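Local coordinates for 3-keto-5-aminohexanoate cleavage protein (Archaeoglobus fulgidus, PDB 3LOT) that probably catalyses zinc-dependent cleavage of 3-keto-5-aminohexanoate, as a TIM-barrel member of the beta-keto acid cleavage enzymes, at residues 281-284 with 285-288; 62-65 with 66-69; 138-141 with 142-146; 216-219 with 220-223. All blocks are in the same frame, centred on the assembly; numbering follows the deposited sequence. Where two conformers were deposited one is given.

Contacts 1 and 4 lie on helices 276-289 and 213-226; both are largely buried and touch the second subunit, with centres about 24 Å apart. M283 in contact 1 and V216 and M219 in contact 4 meet barrel strands, L217 and F218 pack against other subunits, and R285 and Q221 reach carboxylates of the second subunit. Contact 2 is a surface helix start, held by an aspartate cap and a local salt bridge; contact 3, partly buried, lies on a short helix and the residues that follow. The centres of these two are about 22 Å apart, and each places an aromatic side chain, F68 or Y141, within about 10 Å of the zinc, whereas contacts 1 and 4 lie away from it.

Contact 1. Residues 281-284 with 285-288; sequences EKMV and RIVK
R285 doubles back along the helix over E281 and K282, one turn earlier. Its CB sits 3.4 Å from K282 O, and CG is as close to E281 O, the carbonyl that also accepts the backbone bond from R285 N. Placing CG beside the backbone N (chi1 -74°) and bending the chain at chi3 (-63°) lay the guanidinium down on the helix. One face then covers E281 O and K282 CA, the latter 3.5 Å from NH2. At the plane's edge NH1 donates to a water, 2.9 Å away, that in turn donates to E281 OE1, so the opposite charges of E281 and R285 meet through solvent. NE forms a salt bridge with E289 of the second subunit, whose other oxygen takes K282 NZ; the shared carboxylate suits an arginine and a lysine set close together. The segment belongs to helix 276-289, on the outside of the TIM barrel, and its other flank is apolar. There M283, a selenomethionine, crosses V287 nearly at a right angle, CE lying 3.7 Å from V287 CG2, and it reaches strand 256-259. K288 runs extended beside V284, its CE 3.6 Å from V284 CG1, and both side chains rest on P294.

Contact 2. Residues 62-65 with 66-69; sequences TTDV and EVFR
D64 O is gripped by two amides of the first helical turn: F68 N at 3.2 Å, in the carbonyl plane and nearly straight (164°), and V67 N in a weak, bent bond. The side chain of D64 holds the helix start as well. With CG anti to the backbone N (chi1 -179°), the carboxylate swings forward and OD1 accepts from E66 N at 2.9 Å, met from above the carboxylate plane. This is an N-cap: at the first turn of a helix no earlier carbonyl serves the leading amides, and a short, acceptor-bearing aspartate suits the place, its negative charge probably favoured by the helix's positive end. An alanine here would remove both oxygens, is likely to leave E66 N without its cap, and would probably open a gap beside V67 CG2, which now lies 3.4 Å from D64 OD2. Upstream, T62 OG1 accepts from D64 N, an ST turn that fixes the approach to the cap. Within the helix, R69 NE reaches E66 OE1 at 2.7 Å, on its syn lone pair and in the guanidinium plane, a salt bridge between neighbours three residues apart. F68 presents its ring edge to T63 O, 3.7 Å from CD2, and its side chain lies about 5 Å from that of H52, a zinc ligand. Helix 65-78 thus begins with F68 in contact with A53 of strand 48-54 and with V103 and L107 of helix 103-107, while R69 NH1 bonds to A106 O of the same helix.

Contact 3. Residues 138-141 with 142-146; sequences EPEY and LEMTR
L142 leans back on the turn before it: its CG lies 3.3 Å from E138 O, the acceptor of L142 N, and CD2 touches Y141 CD2 at 4.0 Å. Next, E143 N donates almost straight (170°) to P139 O; proline has no amide hydrogen to give, but its carbonyl serves the helix like any other. M144, a selenomethionine, runs alongside E140, pointing the same way, with its CG 3.4 Å from E140 O; the modelled closeness of their ends is doubtful. T145 OG1 stands between its backbone N and carbonyl carbon (chi1 71°), from where it donates to L142 O at 2.8 Å and also accepts from I123 N, while CG2 comes over one face of the Y141 ring, near its rim, 4.2 Å from CE1. R146 then turns back on E143 side-on, NH2 to OE1 and NE to OE2, both at 2.9 Å, and its NH1 continues to E158 of the third subunit. Y141 OH is hydrogen-bonded to T92 OG1, and the Y141 side chain lies about 10 Å from the zinc ion. Such a short helix, in the long connection after barrel strand 111-115, fits the usual TIM-barrel plan, with the active site framed by connections after the strands.

Contact 4. Residues 216-219 with 220-223; sequences VLFM and KQTA
The first torsions of L217 and Q221 bring their ends together: L217 CG stands anti to the backbone N (chi1 -171°), and Q221 CG lies beside its own N (chi1 -69°), so that its extended chain runs back along the helix to the leucine. The Q221 amide comes to rest against the branched end, NE2 3.6 Å from L217 CG, while Q221 CG passes 3.2 Å from L217 O. T222 uses a similar torsion (chi1 -58°) to turn OG1 onto F218 O, to which it donates at 2.7 Å. T222 N donates to the same oxygen at 2.9 Å, from the opposite face of the carbonyl plane. The hydroxyl, thus tied to the backbone, also lies over one face of the F218 ring, 3.6 Å from CE2. Q221 NE2 bonds to E214 of the second subunit, and L217 packs on its own counterpart there; F218 stacks on F218 of the third subunit. With a leucine in place of Q221, E214 of the second subunit would probably be left without this amide donor. In the beta-alpha-beta unit of strand 197-203, helix 213-226 and strand 232-238, a threonine with its hydroxyl paid for internally can sit in a buried, apolar helix face against I181, while the glutamine's NE2 bonds to the second subunit.

Contact 1. Residues 281-284 with 285-288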
loop_
_atom_site.group_PDB
_atom_site.type_symbol
_atom_site.label_atom_id
_atom_site.label_comp_id
_atom_site.label_asym_id
_atom_site.label_seq_id
_atom_site.Cartn_x
_atom_site.Cartn_y
_atom_site.Cartn_z
ATOM N N GLU D 281 5.615 -29.618 -11.991
ATOM C CA GLU D 281 4.393 -30.387 -11.711
ATOM C C GLU D 281 3.605 -29.803 -10.548
ATOM O O GLU D 281 2.390 -29.708 -10.622
ATOM C CB GLU D 281 4.710 -31.851 -11.427
ATOM C CG GLU D 281 5.308 -32.511 -12.625
ATOM C CD GLU D 281 6.004 -33.856 -12.363
ATOM O OE1 GLU D 281 6.241 -34.268 -11.205
ATOM O OE2 GLU D 281 6.290 -34.524 -13.376
ATOM N N LYS D 282 4.309 -29.417 -9.492
ATOM C CA LYS D 282 3.675 -28.773 -8.310
ATOM C C LYS D 282 2.973 -27.458 -8.651
ATOM O O LYS D 282 1.814 -27.229 -8.264
ATOM C CB LYS D 282 4.717 -28.528 -7.233
ATOM C CG LYS D 282 4.179 -27.891 -5.945
ATOM C CD LYS D 282 5.261 -27.974 -4.878
ATOM C CE LYS D 282 4.744 -27.658 -3.508
ATOM N NZ LYS D 282 3.925 -28.786 -3.041
HETATM N N MSE D 283 3.660 -26.606 -9.401
HETATM C CA MSE D 283 3.120 -25.301 -9.680
HETATM C C MSE D 283 1.924 -25.478 -10.615
HETATM O O MSE D 283 0.925 -24.779 -10.457
HETATM C CB MSE D 283 4.179 -24.378 -10.283
HETATM C CG MSE D 283 3.707 -22.933 -10.476
HETATM SE SE MSE D 283 3.306 -22.070 -8.735
HETATM C CE MSE D 283 1.696 -21.511 -9.250
ATOM N N VAL D 284 1.997 -26.441 -11.539
ATOM C CA VAL D 284 0.864 -26.759 -12.452
ATOM C C VAL D 284 -0.353 -27.274 -11.692
ATOM O O VAL D 284 -1.483 -26.869 -11.980
ATOM C CB VAL D 284 1.263 -27.708 -13.608
ATOM C CG1 VAL D 284 0.027 -28.188 -14.420
ATOM C CG2 VAL D 284 2.295 -26.995 -14.570
ATOM N N ARG D 285 -0.129 -28.103 -10.670
ATOM C CA ARG D 285 -1.227 -28.510 -9.805
ATOM C C ARG D 285 -1.908 -27.305 -9.157
ATOM O O ARG D 285 -3.139 -27.256 -9.109
ATOM C CB ARG D 285 -0.739 -29.490 -8.742
ATOM C CG ARG D 285 -0.467 -30.890 -9.302
ATOM C CD ARG D 285 -0.373 -31.913 -8.190
ATOM N NE ARG D 285 0.740 -31.647 -7.286
ATOM C CZ ARG D 285 2.000 -32.062 -7.461
ATOM N NH1 ARG D 285 2.367 -32.770 -8.518
ATOM N NH2 ARG D 285 2.918 -31.755 -6.565
ATOM N N ILE D 286 -1.125 -26.333 -8.675
ATOM C CA ILE D 286 -1.698 -25.170 -7.993
ATOM C C ILE D 286 -2.434 -24.296 -9.020
ATOM O O ILE D 286 -3.555 -23.854 -8.795
ATOM C CB ILE D 286 -0.559 -24.358 -7.284
ATOM C CG1 ILE D 286 0.043 -25.194 -6.131
ATOM C CG2 ILE D 286 -1.065 -22.993 -6.794
ATOM C CD1 ILE D 286 1.370 -24.576 -5.586
ATOM N N VAL D 287 -1.808 -24.059 -10.164
ATOM C CA VAL D 287 -2.443 -23.280 -11.213
ATOM C C VAL D 287 -3.819 -23.899 -11.531
ATOM O O VAL D 287 -4.793 -23.201 -11.699
ATOM C CB VAL D 287 -1.554 -23.235 -12.492
ATOM C CG1 VAL D 287 -2.350 -22.849 -13.743
ATOM C CG2 VAL D 287 -0.357 -22.288 -12.271
ATOM N N LYS D 288 -3.897 -25.219 -11.606
ATOM C CA LYS D 288 -5.146 -25.863 -11.958
ATOM C C LYS D 288 -6.190 -25.810 -10.842
ATOM O O LYS D 288 -7.387 -25.668 -11.133
ATOM C CB LYS D 288 -4.896 -27.302 -12.430
ATOM C CG LYS D 288 -4.258 -27.367 -13.816
ATOM C CD LYS D 288 -3.933 -28.831 -14.187
ATOM C CE LYS D 288 -3.264 -28.973 -15.565
ATOM N NZ LYS D 288 -2.825 -30.392 -15.736
HETATM O O HOH W 1 4.781 -34.269 -9.138
#

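Contact 2. Residues 62-65 with 66-69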
loop_
_atom_site.group_PDB
_atom_site.type_symbol
_atom_site.label_atom_id
_atom_site.label_comp_id
_atom_site.label_asym_id
_atom_site.label_seq_id
_atom_site.Cartn_x
_atom_site.Cartn_y
_atom_site.Cartn_z
ATOM N N THR D 62 29.580 -20.417 -17.191
ATOM C CA THR D 62 30.317 -19.914 -18.343
ATOM C C THR D 62 29.392 -19.170 -19.305
ATOM O O THR D 62 28.207 -19.521 -19.428
ATOM C CB THR D 62 30.975 -21.063 -19.127
ATOM O OG1 THR D 62 31.550 -20.517 -20.310
ATOM C CG2 THR D 62 29.941 -22.116 -19.540
ATOM N N THR D 63 29.931 -18.155 -19.990
ATOM C CA THR D 63 29.183 -17.432 -21.012
ATOM C C THR D 63 29.400 -18.034 -22.409
ATOM O O THR D 63 28.748 -17.612 -23.344
ATOM C CB THR D 63 29.601 -15.976 -21.041
ATOM O OG1 THR D 63 31.010 -15.922 -21.239
ATOM C CG2 THR D 63 29.264 -15.276 -19.707
ATOM N N ASP D 64 30.298 -19.015 -22.530
ATOM C CA ASP D 64 30.689 -19.627 -23.812
ATOM C C ASP D 64 29.495 -19.874 -24.761
ATOM O O ASP D 64 28.661 -20.723 -24.515
ATOM C CB ASP D 64 31.457 -20.912 -23.523
ATOM C CG ASP D 64 31.947 -21.646 -24.784
ATOM O OD1 ASP D 64 31.616 -21.326 -25.946
ATOM O OD2 ASP D 64 32.718 -22.599 -24.586
ATOM N N VAL D 65 29.409 -19.105 -25.844
ATOM C CA VAL D 65 28.246 -19.186 -26.726
ATOM C C VAL D 65 28.175 -20.524 -27.463
ATOM O O VAL D 65 27.098 -20.938 -27.881
ATOM C CB VAL D 65 28.142 -17.999 -27.750
ATOM C CG1 VAL D 65 28.052 -16.654 -27.022
ATOM C CG2 VAL D 65 29.294 -18.029 -28.741
ATOM N N GLU D 66 29.301 -21.213 -27.637
ATOM C CA GLU D 66 29.233 -22.554 -28.210
ATOM C C GLU D 66 28.543 -23.570 -27.307
ATOM O O GLU D 66 27.888 -24.498 -27.820
ATOM C CB GLU D 66 30.589 -23.059 -28.661
ATOM C CG GLU D 66 31.108 -22.329 -29.945
ATOM C CD GLU D 66 30.041 -21.557 -30.783
ATOM O OE1 GLU D 66 29.008 -22.149 -31.213
ATOM O OE2 GLU D 66 30.283 -20.341 -31.040
ATOM N N VAL D 67 28.638 -23.358 -25.998
ATOM C CA VAL D 67 27.932 -24.212 -25.043
ATOM C C VAL D 67 26.443 -23.878 -25.054
ATOM O O VAL D 67 25.569 -24.759 -25.147
ATOM C CB VAL D 67 28.546 -24.103 -23.603
ATOM C CG1 VAL D 67 27.788 -24.987 -22.607
ATOM C CG2 VAL D 67 30.074 -24.506 -23.640
ATOM N N PHE D 68 26.134 -22.598 -24.986
ATOM C CA PHE D 68 24.762 -22.189 -25.334
ATOM C C PHE D 68 24.241 -22.768 -26.640
ATOM O O PHE D 68 23.093 -23.228 -26.705
ATOM C CB PHE D 68 24.635 -20.681 -25.404
ATOM C CG PHE D 68 24.481 -20.042 -24.074
ATOM C CD1 PHE D 68 23.253 -20.087 -23.419
ATOM C CD2 PHE D 68 25.543 -19.386 -23.481
ATOM C CE1 PHE D 68 23.072 -19.487 -22.195
ATOM C CE2 PHE D 68 25.388 -18.771 -22.265
ATOM C CZ PHE D 68 24.139 -18.820 -21.603
ATOM N N ARG D 69 25.052 -22.706 -27.684
ATOM C CA ARG D 69 24.572 -23.120 -29.004
ATOM C C ARG D 69 24.203 -24.603 -28.958
ATOM O O ARG D 69 23.132 -25.005 -29.450
ATOM C CB ARG D 69 25.563 -22.823 -30.112
ATOM C CG ARG D 69 24.930 -23.042 -31.499
ATOM C CD ARG D 69 25.880 -22.829 -32.617
ATOM N NE ARG D 69 26.696 -21.629 -32.475
ATOM C CZ ARG D 69 26.314 -20.398 -32.797
ATOM N NH1 ARG D 69 25.084 -20.148 -33.261
ATOM N NH2 ARG D 69 27.172 -19.390 -32.646
#

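Contact 3. Residues 138-141 with 142-146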
loop_
_atom_site.group_PDB
_atom_site.type_symbol
_atom_site.label_atom_id
_atom_site.label_comp_id
_atom_site.label_asym_id
_atom_site.label_seq_id
_atom_site.Cartn_x
_atom_site.Cartn_y
_atom_site.Cartn_z
ATOM N N GLU D 138 34.052 -23.216 -6.066
ATOM C CA GLU D 138 32.743 -22.952 -5.449
ATOM C C GLU D 138 32.833 -21.933 -4.298
ATOM O O GLU D 138 32.208 -20.897 -4.372
ATOM C CB GLU D 138 32.082 -24.261 -4.982
ATOM C CG GLU D 138 31.685 -25.215 -6.129
ATOM C CD GLU D 138 31.012 -26.485 -5.612
ATOM O OE1 GLU D 138 29.812 -26.464 -5.264
ATOM O OE2 GLU D 138 31.705 -27.501 -5.528
ATOM N N PRO D 139 33.645 -22.194 -3.251
ATOM C CA PRO D 139 33.640 -21.208 -2.175
ATOM C C PRO D 139 34.309 -19.892 -2.605
ATOM O O PRO D 139 33.949 -18.808 -2.136
ATOM C CB PRO D 139 34.426 -21.894 -1.063
ATOM C CG PRO D 139 35.291 -22.892 -1.750
ATOM C CD PRO D 139 34.457 -23.372 -2.902
ATOM N N GLU D 140 35.269 -19.971 -3.494
ATOM C CA GLU D 140 35.850 -18.768 -4.068
ATOM C C GLU D 140 34.798 -17.878 -4.776
ATOM O O GLU D 140 34.726 -16.653 -4.544
ATOM C CB GLU D 140 36.939 -19.152 -5.034
ATOM C CG GLU D 140 37.511 -17.936 -5.736
ATOM C CD GLU D 140 38.934 -18.146 -6.241
ATOM O OE1 GLU D 140 39.359 -19.326 -6.329
ATOM O OE2 GLU D 140 39.619 -17.122 -6.540
ATOM N N TYR D 141 33.979 -18.495 -5.610
ATOM C CA TYR D 141 32.889 -17.805 -6.280
ATOM C C TYR D 141 31.929 -17.127 -5.300
ATOM O O TYR D 141 31.570 -15.946 -5.444
ATOM C CB TYR D 141 32.127 -18.796 -7.160
ATOM C CG TYR D 141 30.833 -18.277 -7.695
ATOM C CD1 TYR D 141 30.795 -17.174 -8.551
ATOM C CD2 TYR D 141 29.641 -18.883 -7.351
ATOM C CE1 TYR D 141 29.582 -16.694 -9.055
ATOM C CE2 TYR D 141 28.434 -18.418 -7.835
ATOM C CZ TYR D 141 28.403 -17.327 -8.682
ATOM O OH TYR D 141 27.182 -16.882 -9.148
ATOM N N LEU D 142 31.515 -17.868 -4.290
ATOM C CA LEU D 142 30.551 -17.348 -3.346
ATOM C C LEU D 142 31.151 -16.129 -2.577
ATOM O O LEU D 142 30.493 -15.095 -2.435
ATOM C CB LEU D 142 30.113 -18.463 -2.381
ATOM C CG LEU D 142 29.432 -19.717 -2.962
ATOM C CD1 LEU D 142 29.170 -20.684 -1.805
ATOM C CD2 LEU D 142 28.127 -19.373 -3.715
ATOM N N GLU D 143 32.389 -16.265 -2.108
ATOM C CA GLU D 143 33.095 -15.164 -1.442
ATOM C C GLU D 143 33.242 -13.923 -2.300
ATOM O O GLU D 143 33.067 -12.798 -1.812
ATOM C CB GLU D 143 34.488 -15.601 -1.010
ATOM C CG GLU D 143 35.314 -14.501 -0.334
ATOM C CD GLU D 143 34.598 -13.789 0.837
ATOM O OE1 GLU D 143 33.759 -14.409 1.550
ATOM O OE2 GLU D 143 34.861 -12.568 1.010
HETATM N N MSE D 144 33.596 -14.125 -3.571
HETATM C CA MSE D 144 33.800 -13.003 -4.453
HETATM C C MSE D 144 32.577 -12.187 -4.730
HETATM O O MSE D 144 32.708 -10.981 -4.962
HETATM C CB MSE D 144 34.497 -13.439 -5.733
HETATM C CG MSE D 144 35.962 -13.639 -5.405
HETATM SE SE MSE D 144 36.970 -14.379 -6.844
HETATM C CE MSE D 144 38.742 -14.778 -5.987
ATOM N N THR D 145 31.387 -12.784 -4.662
ATOM C CA THR D 145 30.151 -11.963 -4.777
ATOM C C THR D 145 29.974 -10.859 -3.682
ATOM O O THR D 145 29.149 -9.904 -3.851
ATOM C CB THR D 145 28.871 -12.846 -4.869
ATOM O OG1 THR D 145 28.587 -13.478 -3.593
ATOM C CG2 THR D 145 29.061 -13.914 -5.991
ATOM N N ARG D 146 30.727 -10.962 -2.586
ATOM C CA ARG D 146 30.704 -9.918 -1.543
ATOM C C ARG D 146 31.174 -8.567 -2.102
ATOM O O ARG D 146 30.815 -7.495 -1.567
ATOM C CB ARG D 146 31.575 -10.317 -0.366
ATOM C CG ARG D 146 31.421 -9.523 0.932
ATOM C CD ARG D 146 32.619 -9.743 1.886
ATOM N NE ARG D 146 32.718 -11.141 2.302
ATOM C CZ ARG D 146 32.152 -11.689 3.386
ATOM N NH1 ARG D 146 31.490 -10.965 4.295
ATOM N NH2 ARG D 146 32.291 -12.996 3.602
#

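Contact 4. Residues 216-219 with 220-223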
loop_
_atom_site.group_PDB
_atom_site.type_symbol
_atom_site.label_atom_id
_atom_site.label_comp_id
_atom_site.label_asym_id
_atom_site.label_seq_id
_atom_site.Cartn_x
_atom_site.Cartn_y
_atom_site.Cartn_z
ATOM N N VAL D 216 5.942 -7.764 -3.292
ATOM C CA VAL D 216 5.383 -8.214 -4.558
ATOM C C VAL D 216 4.292 -7.229 -5.025
ATOM O O VAL D 216 4.325 -6.726 -6.149
ATOM C CB VAL D 216 4.857 -9.662 -4.458
ATOM C CG1 VAL D 216 4.161 -10.040 -5.772
ATOM C CG2 VAL D 216 6.022 -10.599 -4.102
ATOM N N LEU D 217 3.377 -6.894 -4.131
ATOM C CA LEU D 217 2.278 -6.007 -4.513
ATOM C C LEU D 217 2.790 -4.654 -4.973
ATOM O O LEU D 217 2.324 -4.121 -6.011
ATOM C CB LEU D 217 1.266 -5.861 -3.392
ATOM C CG LEU D 217 -0.015 -5.125 -3.805
ATOM C CD1 LEU D 217 -0.837 -5.886 -4.922
ATOM C CD2 LEU D 217 -0.835 -4.901 -2.550
ATOM N N PHE D 218 3.760 -4.120 -4.224
ATOM C CA PHE D 218 4.297 -2.801 -4.527
ATOM C C PHE D 218 5.038 -2.775 -5.881
ATOM O O PHE D 218 4.912 -1.800 -6.611
ATOM C CB PHE D 218 5.141 -2.251 -3.370
ATOM C CG PHE D 218 5.328 -0.775 -3.436
ATOM C CD1 PHE D 218 4.296 0.074 -3.104
ATOM C CD2 PHE D 218 6.507 -0.233 -3.903
ATOM C CE1 PHE D 218 4.443 1.444 -3.199
ATOM C CE2 PHE D 218 6.654 1.142 -4.030
ATOM C CZ PHE D 218 5.630 1.977 -3.669
HETATM N N MSE D 219 5.763 -3.852 -6.229
HETATM C CA MSE D 219 6.440 -3.957 -7.509
HETATM C C MSE D 219 5.400 -3.854 -8.617
HETATM O O MSE D 219 5.533 -3.037 -9.516
HETATM C CB MSE D 219 7.231 -5.282 -7.643
HETATM C CG MSE D 219 8.439 -5.426 -6.746
HETATM SE SE MSE D 219 10.023 -4.584 -7.474
HETATM C CE MSE D 219 10.651 -5.995 -8.704
ATOM N N LYS D 220 4.351 -4.661 -8.538
ATOM C CA LYS D 220 3.380 -4.730 -9.618
ATOM C C LYS D 220 2.647 -3.401 -9.746
ATOM O O LYS D 220 2.447 -2.911 -10.850
ATOM C CB LYS D 220 2.405 -5.920 -9.413
ATOM C CG LYS D 220 1.354 -6.091 -10.550
ATOM C CD LYS D 220 0.053 -5.437 -10.264
ATOM C CE LYS D 220 -1.000 -5.784 -11.363
ATOM N NZ LYS D 220 -2.325 -5.198 -11.060
ATOM N N GLN D 221 2.245 -2.831 -8.618
ATOM C CA GLN D 221 1.559 -1.517 -8.606
ATOM C C GLN D 221 2.450 -0.402 -9.149
ATOM O O GLN D 221 1.968 0.522 -9.814
ATOM C CB GLN D 221 1.099 -1.159 -7.204
ATOM C CG GLN D 221 -0.010 -2.024 -6.688
ATOM C CD GLN D 221 -0.326 -1.713 -5.215
ATOM O OE1 GLN D 221 0.537 -1.203 -4.488
ATOM N NE2 GLN D 221 -1.568 -2.054 -4.759
ATOM N N THR D 222 3.757 -0.491 -8.901
ATOM C CA THR D 222 4.683 0.498 -9.477
ATOM C C THR D 222 4.699 0.390 -11.003
ATOM O O THR D 222 4.657 1.399 -11.710
ATOM C CB THR D 222 6.114 0.364 -8.888
ATOM O OG1 THR D 222 6.041 0.519 -7.474
ATOM C CG2 THR D 222 7.076 1.403 -9.487
ATOM N N ALA D 223 4.772 -0.833 -11.512
ATOM C CA ALA D 223 4.726 -1.060 -12.966
ATOM C C ALA D 223 3.401 -0.554 -13.580
ATOM O O ALA D 223 3.401 0.123 -14.625
ATOM C CB ALA D 223 4.956 -2.559 -13.291
#